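Local structure of carboxylesterase (Est-2) (Archaeoglobus fulgidus, 5FRD) at residues Leu109-Thr114 with Glu209-His214; Phe175-Asp180 with Gly184-Gly189. The protein is a thermophilic carboxylesterase that probably hydrolyses carboxylic esters on an alpha/beta-hydrolase scaffold, and binds coenzyme A close to its active site. All blocks are in the same frame, centred on the assembly; numbering follows the deposited sequence. Where two conformers were deposited one is given.

Contact 1 (Leu109-Thr114 with Glu209-His214); sequences LVLVGT and EFFHKH. With COA (coenzyme A), chain C.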
loop_
_atom_site.group_PDB
_atom_site.type_symbol
_atom_site.label_atom_id
_atom_site.label_comp_id
_atom_site.label_asym_id
_atom_site.label_seq_id
_atom_site.Cartn_x
_atom_site.Cartn_y
_atom_site.Cartn_z
ATOM N N LEU A 109 -2.713 -7.122 9.509
ATOM C CA LEU A 109 -2.153 -6.013 8.748
ATOM C C LEU A 109 -0.865 -6.459 8.091
ATOM O O LEU A 109 -0.074 -7.154 8.731
ATOM C CB LEU A 109 -1.862 -4.835 9.649
ATOM C CG LEU A 109 -3.022 -3.964 10.089
ATOM C CD1 LEU A 109 -2.547 -2.908 11.073
ATOM C CD2 LEU A 109 -3.626 -3.232 8.898
ATOM N N VAL A 110 -0.637 -6.055 6.853
ATOM C CA VAL A 110 0.616 -6.285 6.155
ATOM C C VAL A 110 1.061 -4.911 5.715
ATOM O O VAL A 110 0.430 -4.270 4.887
ATOM C CB VAL A 110 0.482 -7.271 5.027
ATOM C CG1 VAL A 110 1.845 -7.446 4.344
ATOM C CG2 VAL A 110 -0.086 -8.590 5.495
ATOM N N LEU A 111 2.135 -4.414 6.313
ATOM C CA LEU A 111 2.655 -3.083 6.102
ATOM C C LEU A 111 3.891 -3.230 5.230
ATOM O O LEU A 111 4.896 -3.808 5.657
ATOM C CB LEU A 111 3.005 -2.430 7.429
ATOM C CG LEU A 111 1.816 -2.274 8.373
ATOM C CD1 LEU A 111 2.321 -1.760 9.713
ATOM C CD2 LEU A 111 0.747 -1.347 7.788
ATOM N N VAL A 112 3.809 -2.741 4.011
ATOM C CA VAL A 112 4.824 -2.934 2.995
ATOM C C VAL A 112 5.396 -1.581 2.595
ATOM O O VAL A 112 4.666 -0.703 2.134
ATOM C CB VAL A 112 4.238 -3.602 1.727
ATOM C CG1 VAL A 112 5.367 -3.932 0.768
ATOM C CG2 VAL A 112 3.423 -4.858 2.065
ATOM N N GLY A 113 6.715 -1.392 2.729
ATOM C CA GLY A 113 7.325 -0.158 2.265
ATOM C C GLY A 113 6.560 1.076 2.742
ATOM O O GLY A 113 6.103 1.914 1.938
ATOM N N THR A 114 6.375 1.198 4.050
ATOM C CA THR A 114 5.583 2.264 4.603
ATOM C C THR A 114 6.182 2.749 5.903
ATOM O O THR A 114 7.357 2.517 6.156
ATOM C CB THR A 114 4.101 1.800 4.674
ATOM O OG1 THR A 114 3.245 2.906 5.010
ATOM C CG2 THR A 114 3.891 0.691 5.651
ATOM N N GLU A 209 11.674 -1.542 11.138
ATOM C CA GLU A 209 12.048 -1.915 12.505
ATOM C C GLU A 209 11.233 -1.123 13.530
ATOM O O GLU A 209 10.912 -1.664 14.572
ATOM C CB GLU A 209 13.548 -1.716 12.733
ATOM C CG GLU A 209 14.426 -2.739 12.051
ATOM C CD GLU A 209 14.491 -4.092 12.729
ATOM O OE1 GLU A 209 13.727 -4.357 13.685
ATOM O OE2 GLU A 209 15.321 -4.933 12.289
ATOM N N PHE A 210 10.848 0.114 13.215
ATOM C CA PHE A 210 10.021 0.908 14.149
ATOM C C PHE A 210 8.694 0.207 14.370
ATOM O O PHE A 210 8.266 -0.017 15.510
ATOM C CB PHE A 210 9.816 2.319 13.633
ATOM C CG PHE A 210 8.927 3.144 14.523
ATOM C CD1 PHE A 210 9.479 3.876 15.553
ATOM C CD2 PHE A 210 7.559 3.168 14.346
ATOM C CE1 PHE A 210 8.694 4.667 16.390
ATOM C CE2 PHE A 210 6.754 3.935 15.199
ATOM C CZ PHE A 210 7.322 4.669 16.236
ATOM N N PHE A 211 8.020 -0.183 13.289
ATOM C CA PHE A 211 6.800 -0.974 13.456
ATOM C C PHE A 211 7.013 -2.259 14.229
ATOM O O PHE A 211 6.240 -2.629 15.127
ATOM C CB PHE A 211 6.210 -1.379 12.090
ATOM C CG PHE A 211 5.609 -0.257 11.284
ATOM C CD1 PHE A 211 4.618 0.558 11.811
ATOM C CD2 PHE A 211 5.962 -0.127 9.932
ATOM C CE1 PHE A 211 4.024 1.522 10.991
ATOM C CE2 PHE A 211 5.370 0.853 9.148
ATOM C CZ PHE A 211 4.426 1.670 9.694
ATOM N N HIS A 212 8.071 -2.982 13.894
ATOM C CA HIS A 212 8.345 -4.263 14.500
ATOM C C HIS A 212 8.591 -4.134 16.012
ATOM O O HIS A 212 8.131 -4.980 16.778
ATOM C CB HIS A 212 9.539 -4.881 13.790
ATOM C CG HIS A 212 9.819 -6.304 14.133
ATOM N ND1 HIS A 212 8.861 -7.258 14.368
ATOM C CD2 HIS A 212 11.008 -6.950 14.228
ATOM C CE1 HIS A 212 9.444 -8.418 14.632
ATOM N NE2 HIS A 212 10.749 -8.255 14.527
ATOM N N LYS A 213 9.244 -3.062 16.435
ATOM C CA LYS A 213 9.482 -2.791 17.862
ATOM C C LYS A 213 8.191 -2.484 18.605
ATOM O O LYS A 213 8.042 -2.868 19.764
ATOM C CB LYS A 213 10.464 -1.639 18.022
ATOM C CG LYS A 213 11.887 -2.066 17.784
ATOM C CD LYS A 213 12.881 -1.026 18.204
ATOM C CE LYS A 213 12.622 0.334 17.594
ATOM N NZ LYS A 213 13.864 1.162 17.641
ATOM N N HIS A 214 7.263 -1.787 17.952
ATOM C CA HIS A 214 6.063 -1.236 18.630
ATOM C C HIS A 214 4.796 -2.016 18.447
ATOM O O HIS A 214 3.775 -1.629 18.999
ATOM C CB HIS A 214 5.857 0.220 18.240
ATOM C CG HIS A 214 6.905 1.104 18.799
ATOM N ND1 HIS A 214 7.963 1.580 18.062
ATOM C CD2 HIS A 214 7.114 1.517 20.073
ATOM C CE1 HIS A 214 8.749 2.300 18.847
ATOM N NE2 HIS A 214 8.248 2.284 20.066
HETATM N N1A COA C . 9.732 5.629 11.391
HETATM C C2A COA C . 10.680 5.788 12.325
HETATM N N3A COA C . 11.308 6.958 12.498
HETATM C C4A COA C . 10.990 8.033 11.744
HETATM C C5A COA C . 9.974 7.945 10.716
HETATM C C6A COA C . 9.325 6.652 10.580
HETATM N N6A COA C . 8.372 6.484 9.639
HETATM N N7A COA C . 9.867 9.132 10.097
HETATM C C8A COA C . 10.742 9.938 10.723
HETATM N N9A COA C . 11.405 9.272 11.691
HETATM C C1B COA C . 12.464 9.848 12.541
HETATM C C2B COA C . 13.681 10.056 11.686
HETATM O O2B COA C . 14.439 8.850 11.617
HETATM C C3B COA C . 14.350 11.225 12.389
HETATM O O3B COA C . 15.116 10.726 13.485
HETATM P P3B COA C . 16.603 11.265 13.819
HETATM O O7A COA C . 16.333 12.718 14.153
HETATM O O8A COA C . 17.378 11.014 12.541
HETATM O O9A COA C . 17.040 10.394 14.976
HETATM C C4B COA C . 13.186 12.046 12.908
HETATM O O4B COA C . 12.078 11.128 13.000
HETATM C C5B COA C . 12.807 13.229 12.032
HETATM O O5B COA C . 12.506 12.758 10.708
HETATM P P1A COA C . 11.394 13.474 9.799
HETATM O O1A COA C . 10.171 13.748 10.572
HETATM O O2A COA C . 11.259 12.572 8.571
HETATM O O3A COA C . 11.952 14.919 9.365
HETATM P P2A COA C . 13.370 15.326 8.724
HETATM O O4A COA C . 13.159 16.790 8.451
HETATM O O5A COA C . 14.490 14.793 9.563
HETATM O O6A COA C . 13.524 14.522 7.328
HETATM C CBP COA C . 13.124 13.866 5.090
HETATM C CCP COA C . 12.661 14.769 6.225
HETATM C CDP COA C . 12.169 14.058 3.913
HETATM C CEP COA C . 14.551 14.286 4.686
HETATM C CAP COA C . 13.093 12.394 5.573
HETATM O OAP COA C . 11.780 12.067 6.098
HETATM C C9P COA C . 13.464 11.418 4.478
HETATM O O9P COA C . 14.600 11.375 4.054
HETATM N N8P COA C . 12.489 10.600 4.039
HETATM C C7P COA C . 12.715 9.493 3.106
HETATM C C6P COA C . 12.534 9.867 1.639
HETATM C C5P COA C . 11.128 10.140 1.142
HETATM O O5P COA C . 10.883 11.159 0.484
HETATM N N4P COA C . 10.202 9.209 1.386
HETATM C C3P COA C . 8.856 9.290 0.869
HETATM C C2P COA C . 7.894 8.678 1.859
HETATM S S1P COA C . 6.245 8.651 1.122
#
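A single leucine methyl sits almost exactly over the middle of a phenylalanine ring: Leu111 CD1 is 3.7 Å from the centroid of the Phe211 ring and only 4° off its normal. This CH-pi contact puts the methyl at nearly equal distance from all six ring carbons and joins strand to helix through apolar contact alone, with no hydrogen bond between the two segments. With CG anti to the carbonyl carbon (chi1 -70°) the Phe211 ring reaches toward the strand, and chi2 of -55° turns its face to Leu111. At the outer part of the ring, Thr114 CG2 comes obliquely to Phe211 CE2, 3.8 Å away, while its OG1 is hydrogen-bonded to Ser89 O. Phe210 turns to the ligand, its CB 3.8 Å from C2A of coenzyme A. His214 folds back over the Phe210 ring, placing ND1 above its centre and donating to Phe210 O at 3.0 Å; His214 N reaches that oxygen from the other side of the carbonyl plane. Strand 106-112 runs between strands 83-88 and 192-197, with helix 205-214 against one face of the sheet, Gln96 of helix 90-101 touching Thr114 and Phe211, and helix 235-249 meeting Val110 and Val112 on the reverse face.

Contact 2 (Phe175-Asp180 with Gly184-Gly189); sequences FDLLED and GKLKIG. With COA (coenzyme A), chain C.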
loop_
_atom_site.group_PDB
_atom_site.type_symbol
_atom_site.label_atom_id
_atom_site.label_comp_id
_atom_site.label_asym_id
_atom_site.label_seq_id
_atom_site.Cartn_x
_atom_site.Cartn_y
_atom_site.Cartn_z
ATOM N N PHE A 175 1.141 12.988 6.966
ATOM C CA PHE A 175 0.783 11.837 7.750
ATOM C C PHE A 175 1.806 11.600 8.865
ATOM O O PHE A 175 3.003 11.472 8.612
ATOM C CB PHE A 175 0.705 10.600 6.828
ATOM C CG PHE A 175 0.464 9.319 7.561
ATOM C CD1 PHE A 175 -0.802 8.998 8.035
ATOM C CD2 PHE A 175 1.509 8.433 7.779
ATOM C CE1 PHE A 175 -1.007 7.833 8.714
ATOM C CE2 PHE A 175 1.296 7.256 8.457
ATOM C CZ PHE A 175 0.043 6.958 8.916
ATOM N N ASP A 176 1.320 11.514 10.101
ATOM C CA ASP A 176 2.204 11.380 11.260
ATOM C C ASP A 176 1.480 10.734 12.436
ATOM O O ASP A 176 0.667 11.386 13.112
ATOM C CB ASP A 176 2.748 12.760 11.665
ATOM C CG ASP A 176 3.708 12.691 12.836
ATOM O OD1 ASP A 176 4.302 11.618 13.088
ATOM O OD2 ASP A 176 3.851 13.712 13.532
ATOM N N LEU A 177 1.807 9.466 12.683
ATOM C CA LEU A 177 1.367 8.736 13.851
ATOM C C LEU A 177 2.555 8.377 14.759
ATOM O O LEU A 177 2.389 7.582 15.680
ATOM C CB LEU A 177 0.668 7.457 13.415
ATOM C CG LEU A 177 -0.640 7.583 12.650
ATOM C CD1 LEU A 177 -1.171 6.221 12.251
ATOM C CD2 LEU A 177 -1.699 8.327 13.459
ATOM N N LEU A 178 3.724 8.949 14.525
ATOM C CA LEU A 178 4.960 8.424 15.129
ATOM C C LEU A 178 4.902 8.473 16.677
ATOM O O LEU A 178 5.165 7.473 17.336
ATOM C CB LEU A 178 6.160 9.194 14.583
ATOM C CG LEU A 178 7.558 8.679 14.887
ATOM C CD1 LEU A 178 7.804 7.388 14.137
ATOM C CD2 LEU A 178 8.603 9.728 14.497
ATOM N N GLU A 179 4.561 9.620 17.221
ATOM C CA GLU A 179 4.550 9.784 18.676
ATOM C C GLU A 179 3.476 8.934 19.325
ATOM O O GLU A 179 3.680 8.433 20.415
ATOM C CB GLU A 179 4.450 11.270 19.073
ATOM C CG GLU A 179 5.734 12.039 18.779
ATOM C CD GLU A 179 6.940 11.516 19.550
ATOM O OE1 GLU A 179 6.789 11.178 20.748
ATOM O OE2 GLU A 179 8.035 11.429 18.950
ATOM N N ASP A 180 2.345 8.755 18.642
ATOM C CA ASP A 180 1.277 7.905 19.154
ATOM C C ASP A 180 1.716 6.449 19.285
ATOM O O ASP A 180 1.324 5.763 20.216
ATOM C CB ASP A 180 0.036 8.018 18.272
ATOM C CG ASP A 180 -0.639 9.390 18.347
ATOM O OD1 ASP A 180 -0.361 10.190 19.258
ATOM O OD2 ASP A 180 -1.486 9.665 17.477
ATOM N N GLY A 184 2.807 4.813 23.318
ATOM C CA GLY A 184 2.036 3.654 23.674
ATOM C C GLY A 184 0.548 3.832 23.555
ATOM O O GLY A 184 -0.165 2.939 23.976
ATOM N N LYS A 185 0.061 4.965 23.033
ATOM C CA LYS A 185 -1.388 5.210 22.911
ATOM C C LYS A 185 -1.997 4.380 21.791
ATOM O O LYS A 185 -3.089 3.831 21.936
ATOM C CB LYS A 185 -1.745 6.698 22.680
ATOM C CG LYS A 185 -1.650 7.570 23.928
ATOM C CD LYS A 185 -2.308 8.925 23.715
ATOM C CE LYS A 185 -1.578 10.003 24.506
ATOM N NZ LYS A 185 -2.334 11.282 24.574
ATOM N N LEU A 186 -1.264 4.284 20.684
ATOM C CA LEU A 186 -1.681 3.543 19.522
ATOM C C LEU A 186 -1.248 2.113 19.714
ATOM O O LEU A 186 -0.049 1.798 19.868
ATOM C CB LEU A 186 -0.996 4.104 18.297
ATOM C CG LEU A 186 -1.572 3.739 16.955
ATOM C CD1 LEU A 186 -1.013 4.719 15.937
ATOM C CD2 LEU A 186 -1.322 2.295 16.531
ATOM N N LYS A 187 -2.224 1.216 19.727
ATOM C CA LYS A 187 -1.936 -0.193 19.936
ATOM C C LYS A 187 -2.451 -0.926 18.735
ATOM O O LYS A 187 -3.604 -0.720 18.370
ATOM C CB LYS A 187 -2.662 -0.710 21.169
ATOM C CG LYS A 187 -2.200 -0.035 22.435
ATOM C CD LYS A 187 -2.773 -0.716 23.669
ATOM C CE LYS A 187 -2.741 0.208 24.879
ATOM N NZ LYS A 187 -1.408 0.831 25.111
ATOM N N ILE A 188 -1.609 -1.762 18.118
ATOM C CA ILE A 188 -2.060 -2.634 17.058
ATOM C C ILE A 188 -2.194 -4.013 17.680
ATOM O O ILE A 188 -1.192 -4.638 18.094
ATOM C CB ILE A 188 -1.083 -2.668 15.880
ATOM C CG1 ILE A 188 -0.843 -1.238 15.368
ATOM C CG2 ILE A 188 -1.583 -3.621 14.799
ATOM C CD1 ILE A 188 -2.001 -0.610 14.648
ATOM N N GLY A 189 -3.434 -4.494 17.752
ATOM C CA GLY A 189 -3.742 -5.755 18.422
ATOM C C GLY A 189 -3.817 -6.989 17.540
ATOM O O GLY A 189 -3.909 -8.113 18.031
HETATM N N1A COA C . 9.732 5.629 11.391
HETATM C C2A COA C . 10.680 5.788 12.325
HETATM N N3A COA C . 11.308 6.958 12.498
HETATM C C4A COA C . 10.990 8.033 11.744
HETATM C C5A COA C . 9.974 7.945 10.716
HETATM C C6A COA C . 9.325 6.652 10.580
HETATM N N6A COA C . 8.372 6.484 9.639
HETATM N N7A COA C . 9.867 9.132 10.097
HETATM C C8A COA C . 10.742 9.938 10.723
HETATM N N9A COA C . 11.405 9.272 11.691
HETATM C C1B COA C . 12.464 9.848 12.541
HETATM C C2B COA C . 13.681 10.056 11.686
HETATM O O2B COA C . 14.439 8.850 11.617
HETATM C C3B COA C . 14.350 11.225 12.389
HETATM O O3B COA C . 15.116 10.726 13.485
HETATM P P3B COA C . 16.603 11.265 13.819
HETATM O O7A COA C . 16.333 12.718 14.153
HETATM O O8A COA C . 17.378 11.014 12.541
HETATM O O9A COA C . 17.040 10.394 14.976
HETATM C C4B COA C . 13.186 12.046 12.908
HETATM O O4B COA C . 12.078 11.128 13.000
HETATM C C5B COA C . 12.807 13.229 12.032
HETATM O O5B COA C . 12.506 12.758 10.708
HETATM P P1A COA C . 11.394 13.474 9.799
HETATM O O1A COA C . 10.171 13.748 10.572
HETATM O O2A COA C . 11.259 12.572 8.571
HETATM O O3A COA C . 11.952 14.919 9.365
HETATM P P2A COA C . 13.370 15.326 8.724
HETATM O O4A COA C . 13.159 16.790 8.451
HETATM O O5A COA C . 14.490 14.793 9.563
HETATM O O6A COA C . 13.524 14.522 7.328
HETATM C CBP COA C . 13.124 13.866 5.090
HETATM C CCP COA C . 12.661 14.769 6.225
HETATM C CDP COA C . 12.169 14.058 3.913
HETATM C CEP COA C . 14.551 14.286 4.686
HETATM C CAP COA C . 13.093 12.394 5.573
HETATM O OAP COA C . 11.780 12.067 6.098
HETATM C C9P COA C . 13.464 11.418 4.478
HETATM O O9P COA C . 14.600 11.375 4.054
HETATM N N8P COA C . 12.489 10.600 4.039
HETATM C C7P COA C . 12.715 9.493 3.106
HETATM C C6P COA C . 12.534 9.867 1.639
HETATM C C5P COA C . 11.128 10.140 1.142
HETATM O O5P COA C . 10.883 11.159 0.484
HETATM N N4P COA C . 10.202 9.209 1.386
HETATM C C3P COA C . 8.856 9.290 0.869
HETATM C C2P COA C . 7.894 8.678 1.859
HETATM S S1P COA C . 6.245 8.651 1.122
#
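Asp180 and Leu186 bring their CA atoms to 5.3 Å as the chain turns back after helix 178-182, Gly184 taking the positive phi that ends the helical path. The turn is closed by Leu186 N, which donates to Asp180 O at 3.0 Å in a nearly straight bond (169°), although the donor stands well above the carbonyl plane. Leu186 CB lies against the same oxygen, and the CB atoms of Leu186 and Asp180 are 4.0 Å apart. Further in, the Leu186 side chain crosses that of Leu177 at about a right angle, their CD1 atoms 4.0 Å apart. The next residue, Lys187, curls back so that NZ meets Gly184 O at 2.7 Å, heading nearly straight down the carbonyl bond. Leading into the helix, Asp176 OD1 accepts from Leu178 N at 3.1 Å, an Asx turn, and also forms a salt bridge with Arg117, a coenzyme A-binding residue. Leu178 faces the other way from Leu186: with CG anti to the backbone N (chi1 -170°), it lays both methyls over one face of the adenine, CD1 3.8 Å from C2A and CD2 4.0 Å from C4A at the ring junction. Cutting Leu178 back to an alanine would probably uncover part of that face and leave the base freer to shift. The chemistry thus divides: backbone and lysine bonds secure the partly exposed turn, leucines fill its buried side, and the Asx turn with its arginine partner ties the start of the helix to the coenzyme A pocket.

Contacts 1 and 2 have centres about 12 Å apart and meet chiefly at the adenine end of coenzyme A. Phe210 CZ of contact 1 packs on Leu178 CD1 of contact 2 at 3.5 Å, and both residues approach the same adenine carbon, C2A, so helix 205-214 and the start of helix 178-182 together wall that end of the pocket. The CoA-binding Arg117 lies near both: its side chain is about 8 Å from that of Phe211 and about 7 Å from that of Leu177. The hydroxyl of Thr114 is held by the backbone oxygen of Ser89, the probable nucleophile, so contact 1 also lies near the presumed catalytic centre.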